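Local structure of diaminopropionate ammonia-lyase (Escherichia coli, 4D9I) at residues C48-L53 with R322-P327; V59-V64 with M220-T225; D170-T175 with V186-A191. The protein catalyses the pyridoxal phosphate-dependent alpha,beta-elimination of L- and D-2,3-diaminopropionate to pyruvate and ammonia, working as a homodimer with one cofactor per subunit. All coordinates share one frame; numbering follows the deposited sequence.

Contact 1. Residues C48-L53 with R322-P327; sequences CALDDL and RVLGNP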
loop_
_atom_site.group_PDB
_atom_site.type_symbol
_atom_site.label_atom_id
_atom_site.label_comp_id
_atom_site.label_asym_id
_atom_site.label_seq_id
_atom_site.Cartn_x
_atom_site.Cartn_y
_atom_site.Cartn_z
ATOM N N CYS B 48 -5.421 -3.875 -15.609
ATOM C CA CYS B 48 -5.143 -2.534 -15.078
ATOM C C CYS B 48 -3.900 -1.946 -15.736
ATOM O O CYS B 48 -2.886 -2.634 -15.875
ATOM C CB CYS B 48 -4.974 -2.585 -13.560
ATOM S SG CYS B 48 -6.292 -3.458 -12.680
ATOM N N ALA B 49 -3.976 -0.684 -16.140
ATOM C CA ALA B 49 -2.844 -0.025 -16.747
ATOM C C ALA B 49 -2.040 0.704 -15.671
ATOM O O ALA B 49 -2.501 1.691 -15.104
ATOM C CB ALA B 49 -3.301 0.934 -17.846
ATOM N N LEU B 50 -0.842 0.216 -15.381
ATOM C CA LEU B 50 -0.041 0.881 -14.376
ATOM C C LEU B 50 0.876 1.867 -15.109
ATOM O O LEU B 50 2.071 1.664 -15.183
ATOM C CB LEU B 50 0.727 -0.128 -13.503
ATOM C CG LEU B 50 -0.094 -1.229 -12.819
ATOM C CD1 LEU B 50 0.832 -2.112 -11.989
ATOM C CD2 LEU B 50 -1.225 -0.688 -11.931
ATOM N N ASP B 51 0.273 2.909 -15.674
ATOM C CA ASP B 51 0.994 3.901 -16.494
ATOM C C ASP B 51 2.127 4.619 -15.755
ATOM O O ASP B 51 3.227 4.817 -16.309
ATOM C CB ASP B 51 0.040 4.954 -17.066
ATOM C CG ASP B 51 -0.871 4.413 -18.169
ATOM O OD1 ASP B 51 -0.751 3.241 -18.626
ATOM O OD2 ASP B 51 -1.733 5.193 -18.604
ATOM N N ASP B 52 1.848 5.068 -14.535
ATOM C CA ASP B 52 2.842 5.848 -13.813
ATOM C C ASP B 52 4.015 4.964 -13.379
ATOM O O ASP B 52 5.181 5.401 -13.431
ATOM C CB ASP B 52 2.209 6.615 -12.640
ATOM C CG ASP B 52 1.276 7.707 -13.120
ATOM O OD1 ASP B 52 1.535 8.243 -14.207
ATOM O OD2 ASP B 52 0.282 8.032 -12.452
ATOM N N LEU B 53 3.719 3.716 -13.020
ATOM C CA LEU B 53 4.778 2.743 -12.706
ATOM C C LEU B 53 5.607 2.420 -13.969
ATOM O O LEU B 53 6.849 2.265 -13.903
ATOM C CB LEU B 53 4.194 1.455 -12.062
ATOM C CG LEU B 53 5.203 0.508 -11.377
ATOM C CD1 LEU B 53 5.656 1.099 -10.034
ATOM C CD2 LEU B 53 4.679 -0.915 -11.187
ATOM N N ARG B 322 3.708 -5.321 -2.313
ATOM C CA ARG B 322 3.663 -3.942 -1.803
ATOM C C ARG B 322 3.484 -2.903 -2.904
ATOM O O ARG B 322 2.765 -1.896 -2.715
ATOM C CB ARG B 322 4.924 -3.623 -1.006
ATOM C CG ARG B 322 5.040 -4.439 0.281
ATOM C CD ARG B 322 6.253 -4.024 1.086
ATOM N NE ARG B 322 6.612 -5.113 1.973
ATOM C CZ ARG B 322 7.674 -5.877 1.817
ATOM N NH1 ARG B 322 8.526 -5.654 0.820
ATOM N NH2 ARG B 322 7.887 -6.829 2.682
ATOM N N VAL B 323 4.174 -3.120 -4.017
ATOM C CA VAL B 323 4.167 -2.152 -5.148
ATOM C C VAL B 323 2.760 -2.129 -5.771
ATOM O O VAL B 323 2.222 -1.061 -6.067
ATOM C CB VAL B 323 5.214 -2.530 -6.228
ATOM C CG1 VAL B 323 5.035 -1.704 -7.518
ATOM C CG2 VAL B 323 6.643 -2.399 -5.690
ATOM N N LEU B 324 2.167 -3.319 -5.949
ATOM C CA LEU B 324 0.791 -3.431 -6.439
ATOM C C LEU B 324 -0.258 -2.882 -5.466
ATOM O O LEU B 324 -1.233 -2.268 -5.904
ATOM C CB LEU B 324 0.444 -4.901 -6.787
ATOM C CG LEU B 324 1.138 -5.456 -8.019
ATOM C CD1 LEU B 324 0.974 -6.987 -8.132
ATOM C CD2 LEU B 324 0.619 -4.783 -9.267
ATOM N N GLY B 325 -0.048 -3.092 -4.166
ATOM C CA GLY B 325 -1.017 -2.715 -3.149
ATOM C C GLY B 325 -0.955 -1.241 -2.758
ATOM O O GLY B 325 -1.892 -0.728 -2.134
ATOM N N ASN B 326 0.144 -0.563 -3.089
ATOM C CA ASN B 326 0.245 0.867 -2.826
ATOM C C ASN B 326 0.888 1.499 -4.043
ATOM O O ASN B 326 2.092 1.731 -4.075
ATOM C CB ASN B 326 1.021 1.159 -1.520
ATOM C CG ASN B 326 1.112 2.648 -1.202
ATOM O OD1 ASN B 326 0.733 3.513 -2.014
ATOM N ND2 ASN B 326 1.679 2.963 -0.037
ATOM N N PRO B 327 0.061 1.764 -5.061
ATOM C CA PRO B 327 0.573 2.093 -6.378
ATOM C C PRO B 327 1.289 3.443 -6.443
ATOM O O PRO B 327 1.189 4.295 -5.534
ATOM C CB PRO B 327 -0.678 2.072 -7.276
ATOM C CG PRO B 327 -1.835 2.214 -6.342
ATOM C CD PRO B 327 -1.406 1.555 -5.055
#

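Contact 2. Residues V59-V64 with M220-T225; sequences VKKILV and MGVTPT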
loop_
_atom_site.group_PDB
_atom_site.type_symbol
_atom_site.label_atom_id
_atom_site.label_comp_id
_atom_site.label_asym_id
_atom_site.label_seq_id
_atom_site.Cartn_x
_atom_site.Cartn_y
_atom_site.Cartn_z
ATOM N N VAL B 59 9.557 1.716 -19.072
ATOM C CA VAL B 59 8.928 0.993 -20.198
ATOM C C VAL B 59 7.697 1.766 -20.679
ATOM O O VAL B 59 7.336 2.770 -20.065
ATOM C CB VAL B 59 8.597 -0.471 -19.849
ATOM C CG1 VAL B 59 9.893 -1.255 -19.603
ATOM C CG2 VAL B 59 7.632 -0.559 -18.660
ATOM N N LYS B 60 7.065 1.309 -21.763
ATOM C CA LYS B 60 5.902 2.014 -22.335
ATOM C C LYS B 60 4.636 1.757 -21.489
ATOM O O LYS B 60 3.941 2.690 -21.109
ATOM C CB LYS B 60 5.664 1.596 -23.797
ATOM C CG LYS B 60 4.624 2.435 -24.545
ATOM C CD LYS B 60 4.598 2.105 -26.049
ATOM C CE LYS B 60 3.814 3.139 -26.855
ATOM N N LYS B 61 4.346 0.487 -21.223
ATOM C CA LYS B 61 3.147 0.086 -20.499
ATOM C C LYS B 61 3.397 -1.109 -19.619
ATOM O O LYS B 61 4.231 -1.972 -19.930
ATOM C CB LYS B 61 1.981 -0.206 -21.460
ATOM C CG LYS B 61 1.336 1.065 -22.037
ATOM C CD LYS B 61 -0.163 1.064 -21.766
ATOM C CE LYS B 61 -0.759 2.467 -21.726
ATOM N NZ LYS B 61 -2.019 2.421 -20.923
ATOM N N ILE B 62 2.690 -1.142 -18.489
ATOM C CA ILE B 62 2.665 -2.306 -17.627
ATOM C C ILE B 62 1.176 -2.586 -17.382
ATOM O O ILE B 62 0.470 -1.724 -16.846
ATOM C CB ILE B 62 3.430 -2.079 -16.307
ATOM C CG1 ILE B 62 4.935 -1.832 -16.565
ATOM C CG2 ILE B 62 3.253 -3.251 -15.339
ATOM C CD1 ILE B 62 5.720 -1.497 -15.286
ATOM N N LEU B 63 0.722 -3.769 -17.806
ATOM C CA LEU B 63 -0.683 -4.137 -17.775
ATOM C C LEU B 63 -0.812 -5.346 -16.876
ATOM O O LEU B 63 -0.129 -6.360 -17.104
ATOM C CB LEU B 63 -1.194 -4.469 -19.175
ATOM C CG LEU B 63 -0.969 -3.381 -20.237
ATOM C CD1 LEU B 63 -1.244 -3.952 -21.612
ATOM C CD2 LEU B 63 -1.830 -2.155 -19.948
ATOM N N VAL B 64 -1.647 -5.243 -15.855
ATOM C CA VAL B 64 -1.790 -6.341 -14.886
ATOM C C VAL B 64 -3.180 -6.929 -14.978
ATOM O O VAL B 64 -4.189 -6.260 -14.671
ATOM C CB VAL B 64 -1.520 -5.892 -13.432
ATOM C CG1 VAL B 64 -1.614 -7.091 -12.465
ATOM C CG2 VAL B 64 -0.155 -5.218 -13.331
ATOM N N MET B 220 -7.793 -1.410 -25.899
ATOM C CA MET B 220 -6.846 -0.345 -25.528
ATOM C C MET B 220 -5.987 0.089 -26.711
ATOM O O MET B 220 -5.325 1.103 -26.631
ATOM C CB MET B 220 -5.900 -0.806 -24.425
ATOM C CG MET B 220 -6.550 -1.052 -23.081
ATOM S SD MET B 220 -5.306 -1.751 -21.992
ATOM C CE MET B 220 -6.298 -2.044 -20.529
ATOM N N GLY B 221 -5.970 -0.712 -27.777
ATOM C CA GLY B 221 -5.167 -0.406 -28.956
ATOM C C GLY B 221 -3.686 -0.706 -28.790
ATOM O O GLY B 221 -2.870 -0.134 -29.496
ATOM N N VAL B 222 -3.338 -1.613 -27.875
ATOM C CA VAL B 222 -1.924 -1.935 -27.608
ATOM C C VAL B 222 -1.581 -3.380 -27.968
ATOM O O VAL B 222 -2.454 -4.247 -28.047
ATOM C CB VAL B 222 -1.489 -1.659 -26.135
ATOM C CG1 VAL B 222 -1.745 -0.209 -25.726
ATOM C CG2 VAL B 222 -2.152 -2.640 -25.152
ATOM N N THR B 223 -0.297 -3.637 -28.150
ATOM C CA THR B 223 0.179 -4.987 -28.434
ATOM C C THR B 223 1.265 -5.317 -27.404
ATOM O O THR B 223 2.208 -4.563 -27.235
ATOM C CB THR B 223 0.750 -5.095 -29.872
ATOM O OG1 THR B 223 -0.211 -4.604 -30.818
ATOM C CG2 THR B 223 1.091 -6.544 -30.230
ATOM N N PRO B 224 1.160 -6.461 -26.731
ATOM C CA PRO B 224 2.242 -6.696 -25.777
ATOM C C PRO B 224 3.561 -7.081 -26.472
ATOM O O PRO B 224 3.561 -7.859 -27.439
ATOM C CB PRO B 224 1.710 -7.851 -24.933
ATOM C CG PRO B 224 0.773 -8.601 -25.839
ATOM C CD PRO B 224 0.282 -7.632 -26.891
ATOM N N THR B 225 4.668 -6.540 -25.974
ATOM C CA THR B 225 5.991 -6.996 -26.380
ATOM C C THR B 225 6.502 -8.111 -25.458
ATOM O O THR B 225 7.305 -8.954 -25.890
ATOM C CB THR B 225 7.013 -5.840 -26.333
ATOM O OG1 THR B 225 6.963 -5.238 -25.036
ATOM C CG2 THR B 225 6.701 -4.792 -27.401
#

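Contact 3. Residues D170-T175 with V186-A191; sequences DTVRLT and VVQDTA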
loop_
_atom_site.group_PDB
_atom_site.type_symbol
_atom_site.label_atom_id
_atom_site.label_comp_id
_atom_site.label_asym_id
_atom_site.label_seq_id
_atom_site.Cartn_x
_atom_site.Cartn_y
_atom_site.Cartn_z
ATOM N N ASP B 170 4.249 -35.772 -1.374
ATOM C CA ASP B 170 3.759 -36.960 -0.662
ATOM C C ASP B 170 2.239 -36.955 -0.503
ATOM O O ASP B 170 1.590 -37.980 -0.701
ATOM C CB ASP B 170 4.400 -37.073 0.729
ATOM C CG ASP B 170 5.912 -37.246 0.679
ATOM O OD1 ASP B 170 6.408 -37.995 -0.185
ATOM O OD2 ASP B 170 6.604 -36.638 1.526
ATOM N N THR B 171 1.687 -35.803 -0.135
ATOM C CA THR B 171 0.247 -35.633 0.067
ATOM C C THR B 171 -0.553 -35.955 -1.204
ATOM O O THR B 171 -1.646 -36.519 -1.122
ATOM C CB THR B 171 -0.077 -34.208 0.562
ATOM O OG1 THR B 171 0.556 -33.998 1.831
ATOM C CG2 THR B 171 -1.580 -33.984 0.707
ATOM N N VAL B 172 0.003 -35.597 -2.363
ATOM C CA VAL B 172 -0.607 -35.911 -3.660
ATOM C C VAL B 172 -0.760 -37.421 -3.821
ATOM O O VAL B 172 -1.791 -37.894 -4.301
ATOM C CB VAL B 172 0.191 -35.320 -4.848
ATOM C CG1 VAL B 172 -0.368 -35.812 -6.176
ATOM C CG2 VAL B 172 0.149 -33.805 -4.824
ATOM N N ARG B 173 0.266 -38.159 -3.400
ATOM C CA ARG B 173 0.253 -39.619 -3.421
ATOM C C ARG B 173 -0.846 -40.182 -2.514
ATOM O O ARG B 173 -1.546 -41.120 -2.898
ATOM C CB ARG B 173 1.635 -40.180 -3.046
ATOM C CG ARG B 173 2.589 -40.414 -4.219
ATOM C CD ARG B 173 3.050 -39.124 -4.895
ATOM N N LEU B 174 -1.016 -39.595 -1.328
ATOM C CA LEU B 174 -2.120 -39.984 -0.443
ATOM C C LEU B 174 -3.492 -39.778 -1.113
ATOM O O LEU B 174 -4.390 -40.602 -0.948
ATOM C CB LEU B 174 -2.048 -39.249 0.898
ATOM N N THR B 175 -3.641 -38.689 -1.872
ATOM C CA THR B 175 -4.872 -38.426 -2.635
ATOM C C THR B 175 -5.155 -39.532 -3.665
ATOM O O THR B 175 -6.278 -40.014 -3.756
ATOM C CB THR B 175 -4.865 -37.022 -3.296
ATOM O OG1 THR B 175 -5.047 -36.022 -2.290
ATOM C CG2 THR B 175 -5.998 -36.858 -4.310
ATOM N N VAL B 186 -9.697 -38.362 -9.156
ATOM C CA VAL B 186 -8.580 -37.448 -8.898
ATOM C C VAL B 186 -8.580 -36.279 -9.887
ATOM O O VAL B 186 -8.566 -36.495 -11.108
ATOM C CB VAL B 186 -7.230 -38.183 -9.020
ATOM C CG1 VAL B 186 -6.066 -37.215 -8.880
ATOM C CG2 VAL B 186 -7.127 -39.290 -7.984
ATOM N N VAL B 187 -8.591 -35.049 -9.359
ATOM C CA VAL B 187 -8.477 -33.845 -10.192
ATOM C C VAL B 187 -7.256 -33.026 -9.755
ATOM O O VAL B 187 -7.326 -32.265 -8.786
ATOM C CB VAL B 187 -9.779 -32.998 -10.157
ATOM C CG1 VAL B 187 -9.665 -31.775 -11.066
ATOM C CG2 VAL B 187 -10.982 -33.863 -10.554
ATOM N N GLN B 188 -6.130 -33.220 -10.445
ATOM C CA GLN B 188 -4.890 -32.461 -10.169
ATOM C C GLN B 188 -4.528 -31.597 -11.350
ATOM O O GLN B 188 -4.759 -31.981 -12.495
ATOM C CB GLN B 188 -3.686 -33.376 -9.895
ATOM C CG GLN B 188 -3.702 -34.117 -8.572
ATOM C CD GLN B 188 -3.805 -33.213 -7.347
ATOM O OE1 GLN B 188 -4.491 -33.554 -6.393
ATOM N NE2 GLN B 188 -3.120 -32.077 -7.363
ATOM N N ASP B 189 -3.898 -30.457 -11.065
ATOM C CA ASP B 189 -3.512 -29.512 -12.108
ATOM C C ASP B 189 -2.119 -29.763 -12.672
ATOM O O ASP B 189 -1.490 -28.879 -13.218
ATOM C CB ASP B 189 -3.660 -28.068 -11.606
ATOM C CG ASP B 189 -2.841 -27.779 -10.333
ATOM O OD1 ASP B 189 -2.558 -28.709 -9.531
ATOM O OD2 ASP B 189 -2.539 -26.581 -10.121
ATOM N N THR B 190 -1.631 -30.981 -12.544
ATOM C CA THR B 190 -0.415 -31.361 -13.215
ATOM C C THR B 190 -0.647 -32.717 -13.880
ATOM O O THR B 190 -1.636 -33.383 -13.590
ATOM C CB THR B 190 0.776 -31.398 -12.250
ATOM O OG1 THR B 190 1.998 -31.350 -13.007
ATOM C CG2 THR B 190 0.731 -32.646 -11.356
ATOM N N ALA B 191 0.265 -33.102 -14.769
ATOM C CA ALA B 191 0.160 -34.355 -15.499
ATOM C C ALA B 191 1.279 -35.302 -15.087
ATOM O O ALA B 191 2.297 -34.868 -14.568
ATOM C CB ALA B 191 0.211 -34.091 -16.994
#

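Contact 1. Residues C48-L53 with R322-P327
No flat group has a face or an edge in this contact: L50 and L53 meet L324 and V323 through methyls alone, in two small apolar pairs. In the first, L50 CD1 lies 3.8 Å from L324 CD2. CG of L50 stands beside the backbone N, anti to the carbonyl carbon (chi1 -54°), and the chain continues extended, which carries CD1 across to the helix that ends at G325. The two leucines cross at about a right angle, one methyl from each doing the touching. The second pair is a methyl set against a fork. V323 CG1 is 3.8 Å from L53 CD1 and equally 3.8 Å from L53 CD2, so it sits against both branches of the leucine; these two side chains also cross at about a right angle. V323 CG1 gets there by lying anti to its own amide nitrogen (chi1 169°). All four side chains are buried, and no hydrogen bond joins the two segments.

L50 is also where the chain changes form. It is the centre of an inverse gamma turn, with a weak bond from D51 N to A49 O, and takes the N-cap position of helix 51-57, in whose first turn the backbone N-H groups of D52 and L53 are accepted by the carboxylate of D331. The dimer interface adjoins: W390 of the second subunit packs on L53, and N326 hydrogen-bonds to R333, Y385 and W390 of that subunit. Within the chain, L344 of helix 338-352 touches L53, V323 and L324, joining both pairs in one apolar cluster, and L50 also packs on V64 of strand 61-66.

Contact 2. Residues V59-V64 with M220-T225
L63 fills the close-packed part of this contact, dividing its two methyls between V222 and M220. The tight pair is L63 CD1 and V222 CG2, which reach toward each other tip to tip, 3.9 Å apart. With V222 CG1 anti to the carbonyl carbon (chi1 -57°), CG2 is left between backbone N and carbonyl carbon, and it is this methyl that meets L63. L63 CD2 lies 4.1 Å from M220 SD; here the side chains run alongside each other in opposite directions, the methionine extended beyond CG so that its sulfur passes the leucine. M220 is partly exposed, and its contact is at the margin. L63 also touches L47 and A49 of strand 47-49 and V370 of strand 370-375.

The strand side belongs to the seven-stranded mixed sheet, in which 61-66 runs parallel to 370-375 and antiparallel to 47-49. The other segment links helix 208-220 to strand 226-230 of the same sheet. That helix closes with a Schellman motif at G221, which has positive phi (77°), and V222, the next residue, points its CB toward the strand.

Toward solvent the fit slackens. K61 offers only the aliphatic part of its chain, with CD 4.5 Å from V222 CG1, its ammonium group being paired with D51. G221 and T223 are exposed, and the CB of T223 points away from the strand.

Contact 3. Residues D170-T175 with V186-A191
V186, at the end of the short strand 185-186, meets T175 first: its CG2 lies 4.4 Å from T175 O, a methyl beside a helix carbonyl, and the same valine also touches A179 one turn further on. The CB of V187 points away from the helix, and its side chain packs on F115 of strand 114-118 and I198 of helix 197-206.

The arrangement is a beta-alpha-beta crossover in a four-stranded parallel sheet: helix 168-182 leaves strand 160-163, at one edge, and returns to strand 185-186, at the other, passing the two strands between.

Q188 turns back toward the helix and makes the remaining contacts. Its CG is 4.4 Å from V172 CG1, and its OE1 is 4.2 Å from T175 CG2, the two side chains approaching from opposite directions. The glutamine is folded at its second torsion (chi2 -57°), which brings the amide round beside T175. These are loose van der Waals approaches; the polar bonding goes to T118 on strand 114-118, whose backbone N is bonded to Q188 OE1 and whose hydroxyl is bonded to T175 OG1. Both segments are thus tied to the same residue. Q188 also lies near the active site, its side chain about 9 Å from that of D120, the inferred proton acceptor for the L-isomer. Next along the chain, D189 OD2 hydrogen-bonds a bound Tris molecule, probably from the crystallisation liquor.

Overall arrangement
Contacts 1 and 2 are neighbours, their centres 14 Å apart; both reach the seven-stranded mixed sheet, where 47-49 and 61-66 are neighbours. They touch directly: D51 OD1 forms a salt bridge with K61 NZ at 2.7 Å, and L50 N probably hydrogen-bonds to I62 O. Contact 3 belongs to the four-stranded parallel sheet across the chain's centre, about 36 Å from the centre of contact 1 and 37 Å from that of contact 2. Along the chain contact 3 lies within the span of contact 2, and that within contact 1; the chain starts in the larger sheet, builds the smaller one and returns. Contact 3 lies near the active site, whereas contact 1 adjoins the dimer interface.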